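Local atomic coordinates of putative alpha-galactosidase (Bacteroides fragilis, PDB entry 4NZJ), a protein that probably hydrolyses terminal, non-reducing alpha-D-galactose residues from alpha-galactosides, as a family 27 glycoside hydrolase. Residues A[8-17]-A[127-135]; A[277-285]-A[338-347]. One frame throughout, in Å; residues are numbered along the deposited sequence. Where two conformers were deposited one is given.

Contact 1. Residues A[8-17]-A[127-135]; sequences VFEGKPRINS and ITNGMRDLG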
loop_
_atom_site.group_PDB
_atom_site.type_symbol
_atom_site.label_atom_id
_atom_site.label_comp_id
_atom_site.label_asym_id
_atom_site.label_seq_id
_atom_site.Cartn_x
_atom_site.Cartn_y
_atom_site.Cartn_z
ATOM N N VAL A 8 -9.595 17.095 -3.396
ATOM C CA VAL A 8 -9.999 15.821 -3.989
ATOM C C VAL A 8 -11.383 15.852 -4.648
ATOM O O VAL A 8 -11.580 15.208 -5.675
ATOM C CB VAL A 8 -9.894 14.655 -2.965
ATOM C CG1 VAL A 8 -10.881 14.818 -1.820
ATOM C CG2 VAL A 8 -10.091 13.311 -3.654
ATOM N N PHE A 9 -12.331 16.598 -4.079
ATOM C CA PHE A 9 -13.679 16.666 -4.643
ATOM C C PHE A 9 -14.008 18.024 -5.260
ATOM O O PHE A 9 -15.145 18.487 -5.195
ATOM C CB PHE A 9 -14.721 16.270 -3.596
ATOM C CG PHE A 9 -14.522 14.882 -3.056
ATOM C CD1 PHE A 9 -14.432 13.797 -3.920
ATOM C CD2 PHE A 9 -14.421 14.656 -1.692
ATOM C CE1 PHE A 9 -14.242 12.517 -3.437
ATOM C CE2 PHE A 9 -14.229 13.372 -1.202
ATOM C CZ PHE A 9 -14.142 12.302 -2.075
ATOM N N GLU A 10 -13.016 18.651 -5.874
ATOM C CA GLU A 10 -13.277 19.867 -6.642
ATOM C C GLU A 10 -12.553 19.838 -7.978
ATOM O O GLU A 10 -11.558 19.135 -8.144
ATOM C CB GLU A 10 -12.903 21.116 -5.840
ATOM C CG GLU A 10 -11.418 21.302 -5.591
ATOM C CD GLU A 10 -11.081 22.672 -5.021
ATOM O OE1 GLU A 10 -11.664 23.682 -5.474
ATOM O OE2 GLU A 10 -10.216 22.741 -4.122
ATOM N N GLY A 11 -13.074 20.607 -8.930
ATOM C CA GLY A 11 -12.468 20.721 -10.246
ATOM C C GLY A 11 -12.919 19.649 -11.216
ATOM O O GLY A 11 -13.793 18.828 -10.910
ATOM N N LYS A 12 -12.317 19.672 -12.400
ATOM C CA LYS A 12 -12.597 18.688 -13.432
ATOM C C LYS A 12 -12.072 17.324 -12.994
ATOM O O LYS A 12 -11.215 17.246 -12.107
ATOM C CB LYS A 12 -11.973 19.110 -14.767
ATOM C CG LYS A 12 -10.450 19.102 -14.809
ATOM C CD LYS A 12 -9.936 19.504 -16.186
ATOM C CE LYS A 12 -10.022 18.353 -17.182
ATOM N NZ LYS A 12 -9.943 18.824 -18.592
ATOM N N PRO A 13 -12.578 16.244 -13.611
ATOM C CA PRO A 13 -12.154 14.917 -13.171
ATOM C C PRO A 13 -10.664 14.698 -13.371
ATOM O O PRO A 13 -10.074 15.259 -14.294
ATOM C CB PRO A 13 -12.952 13.966 -14.073
ATOM C CG PRO A 13 -14.065 14.780 -14.622
ATOM C CD PRO A 13 -13.511 16.163 -14.747
ATOM N N ARG A 14 -10.066 13.910 -12.487
ATOM C CA ARG A 14 -8.684 13.472 -12.632
ATOM C C ARG A 14 -8.666 12.000 -12.245
ATOM O O ARG A 14 -8.839 11.665 -11.073
ATOM C CB ARG A 14 -7.743 14.303 -11.739
ATOM C CG ARG A 14 -7.952 15.807 -11.894
ATOM C CD ARG A 14 -7.053 16.668 -11.021
ATOM N NE ARG A 14 -7.382 16.658 -9.592
ATOM C CZ ARG A 14 -8.449 17.233 -9.028
ATOM N NH1 ARG A 14 -9.373 17.855 -9.753
ATOM N NH2 ARG A 14 -8.603 17.162 -7.710
ATOM N N ILE A 15 -8.507 11.123 -13.234
ATOM C CA ILE A 15 -8.413 9.688 -12.969
ATOM C C ILE A 15 -7.014 9.404 -12.433
ATOM O O ILE A 15 -6.012 9.675 -13.105
ATOM C CB ILE A 15 -8.690 8.833 -14.222
ATOM C CG1 ILE A 15 -10.134 9.046 -14.689
ATOM C CG2 ILE A 15 -8.434 7.355 -13.935
ATOM C CD1 ILE A 15 -10.447 8.456 -16.051
ATOM N N ASN A 16 -6.965 8.875 -11.217
ATOM C CA ASN A 16 -5.713 8.696 -10.492
ATOM C C ASN A 16 -5.152 7.282 -10.618
ATOM O O ASN A 16 -5.805 6.384 -11.159
ATOM C CB ASN A 16 -5.918 9.071 -9.018
ATOM C CG ASN A 16 -6.359 10.517 -8.840
ATOM O OD1 ASN A 16 -5.789 11.425 -9.447
ATOM N ND2 ASN A 16 -7.374 10.740 -8.005
ATOM N N SER A 17 -3.924 7.111 -10.122
ATOM C CA SER A 17 -3.258 5.812 -10.061
ATOM C C SER A 17 -4.004 4.861 -9.119
ATOM O O SER A 17 -4.701 5.319 -8.209
ATOM C CB SER A 17 -1.811 5.996 -9.583
ATOM O OG SER A 17 -1.091 6.826 -10.480
ATOM N N ILE A 127 -14.521 6.482 1.776
ATOM C CA ILE A 127 -15.237 7.013 0.616
ATOM C C ILE A 127 -15.325 8.535 0.686
ATOM O O ILE A 127 -15.038 9.229 -0.292
ATOM C CB ILE A 127 -16.650 6.407 0.496
ATOM C CG1 ILE A 127 -16.548 4.907 0.198
ATOM C CG2 ILE A 127 -17.462 7.116 -0.588
ATOM C CD1 ILE A 127 -17.871 4.186 0.250
ATOM N N THR A 128 -15.724 9.053 1.842
ATOM C CA THR A 128 -16.011 10.478 1.971
ATOM C C THR A 128 -14.790 11.347 2.277
ATOM O O THR A 128 -14.851 12.564 2.077
ATOM C CB THR A 128 -17.105 10.734 3.026
ATOM O OG1 THR A 128 -16.680 10.234 4.296
ATOM C CG2 THR A 128 -18.386 10.034 2.626
ATOM N N ASN A 129 -13.688 10.759 2.743
ATOM C CA ASN A 129 -12.505 11.568 3.068
ATOM C C ASN A 129 -11.509 11.724 1.920
ATOM O O ASN A 129 -10.535 12.452 2.055
ATOM C CB ASN A 129 -11.803 11.090 4.354
ATOM C CG ASN A 129 -11.075 9.764 4.204
ATOM O OD1 ASN A 129 -10.867 9.248 3.105
ATOM N ND2 ASN A 129 -10.675 9.201 5.339
ATOM N N GLY A 130 -11.763 11.045 0.803
ATOM C CA GLY A 130 -10.900 11.133 -0.364
ATOM C C GLY A 130 -9.988 9.943 -0.582
ATOM O O GLY A 130 -9.438 9.789 -1.678
HETATM N N MSE A 131 -9.817 9.091 0.429
HETATM C CA MSE A 131 -8.832 8.007 0.331
HETATM C C MSE A 131 -9.159 7.037 -0.783
HETATM O O MSE A 131 -8.273 6.632 -1.540
HETATM C CB MSE A 131 -8.648 7.286 1.671
HETATM C CG MSE A 131 -7.881 8.184 2.633
HETATM SE SE MSE A 131 -7.670 7.334 4.396
HETATM C CE MSE A 131 -6.466 5.872 3.892
ATOM N N ARG A 132 -10.418 6.648 -0.912
ATOM C CA ARG A 132 -10.788 5.730 -1.993
ATOM C C ARG A 132 -10.445 6.319 -3.364
ATOM O O ARG A 132 -9.968 5.610 -4.252
ATOM C CB ARG A 132 -12.263 5.343 -1.926
ATOM C CG ARG A 132 -12.623 4.234 -2.906
ATOM C CD ARG A 132 -14.098 3.858 -2.885
ATOM N NE ARG A 132 -14.949 4.945 -3.355
ATOM C CZ ARG A 132 -16.232 4.809 -3.692
ATOM N NH1 ARG A 132 -16.834 3.628 -3.619
ATOM N NH2 ARG A 132 -16.916 5.865 -4.109
ATOM N N ASP A 133 -10.634 7.625 -3.527
ATOM C CA ASP A 133 -10.352 8.262 -4.817
ATOM C C ASP A 133 -8.880 8.510 -5.107
ATOM O O ASP A 133 -8.533 8.898 -6.222
ATOM C CB ASP A 133 -11.182 9.529 -4.969
ATOM C CG ASP A 133 -12.617 9.203 -5.225
ATOM O OD1 ASP A 133 -12.877 8.596 -6.280
ATOM O OD2 ASP A 133 -13.470 9.492 -4.361
ATOM N N LEU A 134 -8.021 8.267 -4.118
ATOM C CA LEU A 134 -6.577 8.307 -4.335
ATOM C C LEU A 134 -5.955 6.913 -4.407
ATOM O O LEU A 134 -4.735 6.792 -4.498
ATOM C CB LEU A 134 -5.879 9.171 -3.269
ATOM C CG LEU A 134 -5.696 10.652 -3.624
ATOM C CD1 LEU A 134 -4.795 10.844 -4.839
ATOM C CD2 LEU A 134 -7.040 11.322 -3.842
ATOM N N GLY A 135 -6.789 5.871 -4.371
ATOM C CA GLY A 135 -6.333 4.501 -4.629
ATOM C C GLY A 135 -6.297 3.566 -3.432
ATOM O O GLY A 135 -5.999 2.379 -3.583
HETATM O O HOH W 1 -3.813 7.749 -6.906
#

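Contact 2. Residues A[277-285]-A[338-347]; sequences GDIGDIWYR and GCTQEQYKSH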
loop_
_atom_site.group_PDB
_atom_site.type_symbol
_atom_site.label_atom_id
_atom_site.label_comp_id
_atom_site.label_asym_id
_atom_site.label_seq_id
_atom_site.Cartn_x
_atom_site.Cartn_y
_atom_site.Cartn_z
ATOM N N GLY A 277 10.928 -5.621 12.383
ATOM C CA GLY A 277 9.998 -5.606 13.499
ATOM C C GLY A 277 9.037 -4.439 13.372
ATOM O O GLY A 277 9.182 -3.581 12.490
ATOM N N ASP A 278 8.069 -4.400 14.278
ATOM C CA ASP A 278 6.972 -3.448 14.202
ATOM C C ASP A 278 7.440 -2.005 14.299
ATOM O O ASP A 278 8.326 -1.682 15.087
ATOM C CB ASP A 278 5.962 -3.715 15.324
ATOM C CG ASP A 278 5.234 -5.041 15.171
ATOM O OD1 ASP A 278 5.332 -5.696 14.109
ATOM O OD2 ASP A 278 4.538 -5.423 16.137
ATOM N N ILE A 279 6.819 -1.149 13.485
ATOM C CA ILE A 279 7.059 0.285 13.519
ATOM C C ILE A 279 6.295 0.910 14.683
ATOM O O ILE A 279 5.195 0.475 15.024
ATOM C CB ILE A 279 6.646 0.958 12.186
ATOM C CG1 ILE A 279 7.234 2.368 12.090
ATOM C CG2 ILE A 279 5.130 0.977 11.999
ATOM C CD1 ILE A 279 7.138 2.962 10.696
ATOM N N GLY A 280 6.913 1.901 15.304
ATOM C CA GLY A 280 6.256 2.728 16.293
ATOM C C GLY A 280 5.993 4.119 15.744
ATOM O O GLY A 280 6.581 4.534 14.738
ATOM N N ASP A 281 5.101 4.836 16.417
ATOM C CA ASP A 281 4.815 6.231 16.100
ATOM C C ASP A 281 5.909 7.085 16.740
ATOM O O ASP A 281 5.699 7.773 17.742
ATOM C CB ASP A 281 3.413 6.574 16.624
ATOM C CG ASP A 281 2.996 8.005 16.338
ATOM O OD1 ASP A 281 3.542 8.631 15.409
ATOM O OD2 ASP A 281 2.100 8.495 17.068
ATOM N N ILE A 282 7.100 7.020 16.149
ATOM C CA ILE A 282 8.292 7.618 16.722
ATOM C C ILE A 282 9.366 7.748 15.632
ATOM O O ILE A 282 9.452 6.909 14.733
ATOM C CB ILE A 282 8.791 6.799 17.939
ATOM C CG1 ILE A 282 9.914 7.529 18.669
ATOM C CG2 ILE A 282 9.213 5.396 17.519
ATOM C CD1 ILE A 282 10.186 7.004 20.067
ATOM N N TRP A 283 10.149 8.817 15.705
ATOM C CA TRP A 283 11.105 9.148 14.655
ATOM C C TRP A 283 12.312 8.212 14.710
ATOM O O TRP A 283 12.715 7.649 13.693
ATOM C CB TRP A 283 11.529 10.596 14.814
ATOM C CG TRP A 283 12.334 11.192 13.705
ATOM C CD1 TRP A 283 13.565 11.749 13.817
ATOM C CD2 TRP A 283 11.944 11.349 12.334
ATOM N NE1 TRP A 283 13.981 12.233 12.601
ATOM C CE2 TRP A 283 13.002 12.004 11.674
ATOM C CE3 TRP A 283 10.807 10.999 11.602
ATOM C CZ2 TRP A 283 12.959 12.313 10.315
ATOM C CZ3 TRP A 283 10.762 11.309 10.248
ATOM C CH2 TRP A 283 11.832 11.952 9.620
ATOM N N TYR A 284 12.869 8.052 15.904
ATOM C CA TYR A 284 14.045 7.205 16.107
ATOM C C TYR A 284 13.856 6.311 17.320
ATOM O O TYR A 284 13.584 6.802 18.411
ATOM C CB TYR A 284 15.306 8.041 16.299
ATOM C CG TYR A 284 16.535 7.181 16.541
ATOM C CD1 TYR A 284 16.864 6.753 17.824
ATOM C CD2 TYR A 284 17.334 6.765 15.481
ATOM C CE1 TYR A 284 17.971 5.950 18.051
ATOM C CE2 TYR A 284 18.441 5.959 15.695
ATOM C CZ TYR A 284 18.751 5.548 16.980
ATOM O OH TYR A 284 19.856 4.752 17.211
ATOM N N ARG A 285 13.987 5.003 17.108
ATOM C CA ARG A 285 14.096 4.037 18.197
ATOM C C ARG A 285 14.680 2.758 17.618
ATOM O O ARG A 285 14.115 2.196 16.686
ATOM C CB ARG A 285 12.730 3.741 18.814
ATOM C CG ARG A 285 12.814 2.914 20.092
ATOM C CD ARG A 285 11.459 2.776 20.755
ATOM N NE ARG A 285 11.556 2.134 22.066
ATOM C CZ ARG A 285 11.664 0.822 22.269
ATOM N NH1 ARG A 285 11.699 -0.030 21.252
ATOM N NH2 ARG A 285 11.748 0.358 23.511
ATOM N N GLY A 338 4.499 10.922 19.671
ATOM C CA GLY A 338 4.309 10.936 18.218
ATOM C C GLY A 338 5.391 11.704 17.484
ATOM O O GLY A 338 6.451 11.988 18.042
ATOM N N CYS A 339 5.120 12.029 16.222
ATOM C CA CYS A 339 6.062 12.764 15.380
ATOM C C CYS A 339 5.493 14.123 14.974
ATOM O O CYS A 339 4.310 14.401 15.170
ATOM C CB CYS A 339 6.386 11.955 14.126
ATOM S SG CYS A 339 7.018 10.287 14.469
ATOM N N THR A 340 6.343 14.967 14.400
ATOM C CA THR A 340 5.899 16.260 13.889
ATOM C C THR A 340 5.245 16.090 12.517
ATOM O O THR A 340 5.393 15.051 11.872
ATOM C CB THR A 340 7.066 17.258 13.756
ATOM O OG1 THR A 340 7.901 16.888 12.651
ATOM C CG2 THR A 340 7.891 17.309 15.041
ATOM N N GLN A 341 4.528 17.123 12.078
ATOM C CA GLN A 341 3.870 17.108 10.769
ATOM C C GLN A 341 4.894 16.869 9.660
ATOM O O GLN A 341 4.666 16.061 8.761
ATOM C CB GLN A 341 3.118 18.428 10.532
ATOM C CG GLN A 341 2.529 18.623 9.135
ATOM C CD GLN A 341 1.263 17.818 8.884
ATOM O OE1 GLN A 341 0.634 17.302 9.812
ATOM N NE2 GLN A 341 0.871 17.724 7.616
ATOM N N GLU A 342 6.015 17.575 9.723
ATOM C CA GLU A 342 7.051 17.411 8.708
ATOM C C GLU A 342 7.627 15.999 8.722
ATOM O O GLU A 342 7.886 15.421 7.666
ATOM C CB GLU A 342 8.176 18.431 8.892
ATOM C CG GLU A 342 9.055 18.576 7.656
ATOM C CD GLU A 342 8.337 19.312 6.531
ATOM O OE1 GLU A 342 8.325 20.560 6.562
ATOM O OE2 GLU A 342 7.788 18.651 5.619
ATOM N N GLN A 343 7.800 15.435 9.916
ATOM C CA GLN A 343 8.291 14.061 10.030
ATOM C C GLN A 343 7.314 13.072 9.399
ATOM O O GLN A 343 7.710 12.190 8.652
ATOM C CB GLN A 343 8.556 13.711 11.489
ATOM C CG GLN A 343 9.846 14.312 12.002
ATOM C CD GLN A 343 10.023 14.171 13.491
ATOM O OE1 GLN A 343 9.069 13.921 14.226
ATOM N NE2 GLN A 343 11.253 14.367 13.955
ATOM N N TYR A 344 6.028 13.237 9.687
ATOM C CA TYR A 344 5.007 12.418 9.043
ATOM C C TYR A 344 5.004 12.556 7.514
ATOM O O TYR A 344 4.846 11.576 6.804
ATOM C CB TYR A 344 3.617 12.744 9.588
ATOM C CG TYR A 344 3.343 12.228 10.984
ATOM C CD1 TYR A 344 3.725 10.943 11.375
ATOM C CD2 TYR A 344 2.662 13.017 11.903
ATOM C CE1 TYR A 344 3.446 10.473 12.650
ATOM C CE2 TYR A 344 2.382 12.554 13.178
ATOM C CZ TYR A 344 2.774 11.282 13.546
ATOM O OH TYR A 344 2.495 10.836 14.818
ATOM N N LYS A 345 5.178 13.774 7.018
ATOM C CA LYS A 345 5.241 14.010 5.575
ATOM C C LYS A 345 6.436 13.283 4.945
ATOM O O LYS A 345 6.313 12.671 3.885
ATOM C CB LYS A 345 5.297 15.514 5.285
ATOM C CG LYS A 345 5.503 15.902 3.826
ATOM C CD LYS A 345 4.333 15.522 2.939
ATOM C CE LYS A 345 4.602 15.864 1.476
ATOM N NZ LYS A 345 4.842 17.313 1.254
ATOM N N SER A 346 7.594 13.342 5.594
ATOM C CA SER A 346 8.777 12.657 5.063
ATOM C C SER A 346 8.614 11.134 5.097
ATOM O O SER A 346 9.018 10.434 4.176
ATOM C CB SER A 346 10.024 13.077 5.836
ATOM O OG SER A 346 10.282 14.447 5.615
ATOM N N HIS A 347 8.035 10.635 6.179
ATOM C CA HIS A 347 7.682 9.223 6.329
ATOM C C HIS A 347 6.807 8.764 5.160
ATOM O O HIS A 347 7.107 7.772 4.505
ATOM C CB HIS A 347 7.011 9.053 7.697
ATOM C CG HIS A 347 6.250 7.780 7.897
ATOM N ND1 HIS A 347 6.759 6.532 7.602
ATOM C CD2 HIS A 347 5.033 7.564 8.449
ATOM C CE1 HIS A 347 5.870 5.609 7.923
ATOM N NE2 HIS A 347 4.822 6.209 8.450
HETATM O O HOH W 2 9.527 10.919 17.645
#

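Contact 1. Residues A[8-17]-A[127-135]
The phenyl ring of F9 meets segment 127-135 with its rim. D133 OD2 lies in the ring plane at the edge, 3.3 Å from F9 CE1, and the carboxylate stands perpendicular to the ring. Two backbone oxygens also sit near the ring plane: T128 O is 3.4 Å from F9 CE2, and I127 O faces F9 CZ. One face of the ring is covered by its neighbour V8, whose CG1 lies over the rim. CG of F9 is anti to its own carbonyl carbon (chi1 -59°), and this brings the far end of the ring to the carbonyl oxygens of I127 and T128.

V8 points at the turn that follows the helix. Its CG1 lies 4.0 Å from G130 CA. G130, the first residue past the helix to leave helical angles, has a positive phi. The other methyl, V8 CG2, packs on L134 CD2 at 3.6 Å. N129 OD1 accepts from M131 N, an Asx turn.

The one direct hydrogen bond across the contact runs from N16 ND2 to D133 O, 2.8 Å long and fairly straight at 163°. D133 O lies close to the plane of the N16 amide, while the donor is tilted 23° from the carbonyl plane. N16 ND2 also bonds S36 OG. Further along, one water donates to both S17 O and L134 O.

These pairs join the N-terminal Ig-like domain to the barrel. D133 OD1 turns to the Ig-like domain, where it takes bonds from Y32 OH and T35 N and a salt bridge from R39. The buried carboxylate thus has one oxygen held by polar groups and the other against ring carbons. The oxygens round the F9 rim face its weakly positive C-H edge, so the contact there is probably mildly attractive.

Contact 2. Residues A[277-285]-A[338-347]
Y344 OH donates to D281 OD1 over 2.5 Å, a very short bond that uses the syn lone pair of the carboxylate. The same hydroxyl accepts from C339 N at 3.2 Å, and D326 N is a further partner. D281 OD1 lies in the plane of the tyrosine ring, at its edge, and the carboxylate is turned only 20° from that plane. The other oxygen, D281 OD2, bonds G327 N. Each end of the pair thus has at least one further backbone N-H partner, which limits its rotation.

The backbones come together at the inverse gamma turn centred on D281, where G338 CA makes a CH...O contact of 3.5 Å with D281 O. One water links W283 N and G338 O. C339 SG rests against the peptide between I282 and W283, 3.6 Å from I282 C.

With W283 CG anti to the backbone N (chi1 -170°), the indole lays one face on Q343. The amide stacks over the indole, 15° from parallel, with Q343 NE2 3.4 Å from W283 CG. Q343 CG makes a CH-pi contact over the six-membered ring, 3.5 Å from its centroid. The amide is steadied by T340 N, which donates to Q343 OE1 at 2.9 Å. In return T340 OG1 accepts from Q343 N. This reciprocal pair is a capping box at the start of helix 341-353, met by a TIM-barrel loop that follows strand 272-274.

Both contacts are partly buried, and the centre of each lies about 17 Å from the centre of the chain. Their own centres are about 26 Å apart, and their nearest atoms about 12 Å, so they do not touch. Contact 1 crosses between domains, from the Ig-like region to the end of barrel helix 116-128. Contact 2 stays within the barrel region, between a loop and the start of helix 341-353. Contact 1 relies on an amide-to-carbonyl bond, small apolar groups and a ring edge. Contact 2 uses a tyrosine-aspartate bond and a stacked ring face. Five touching residues are buried in each; one is exposed in contact 1, none in contact 2. They share no helix or strand.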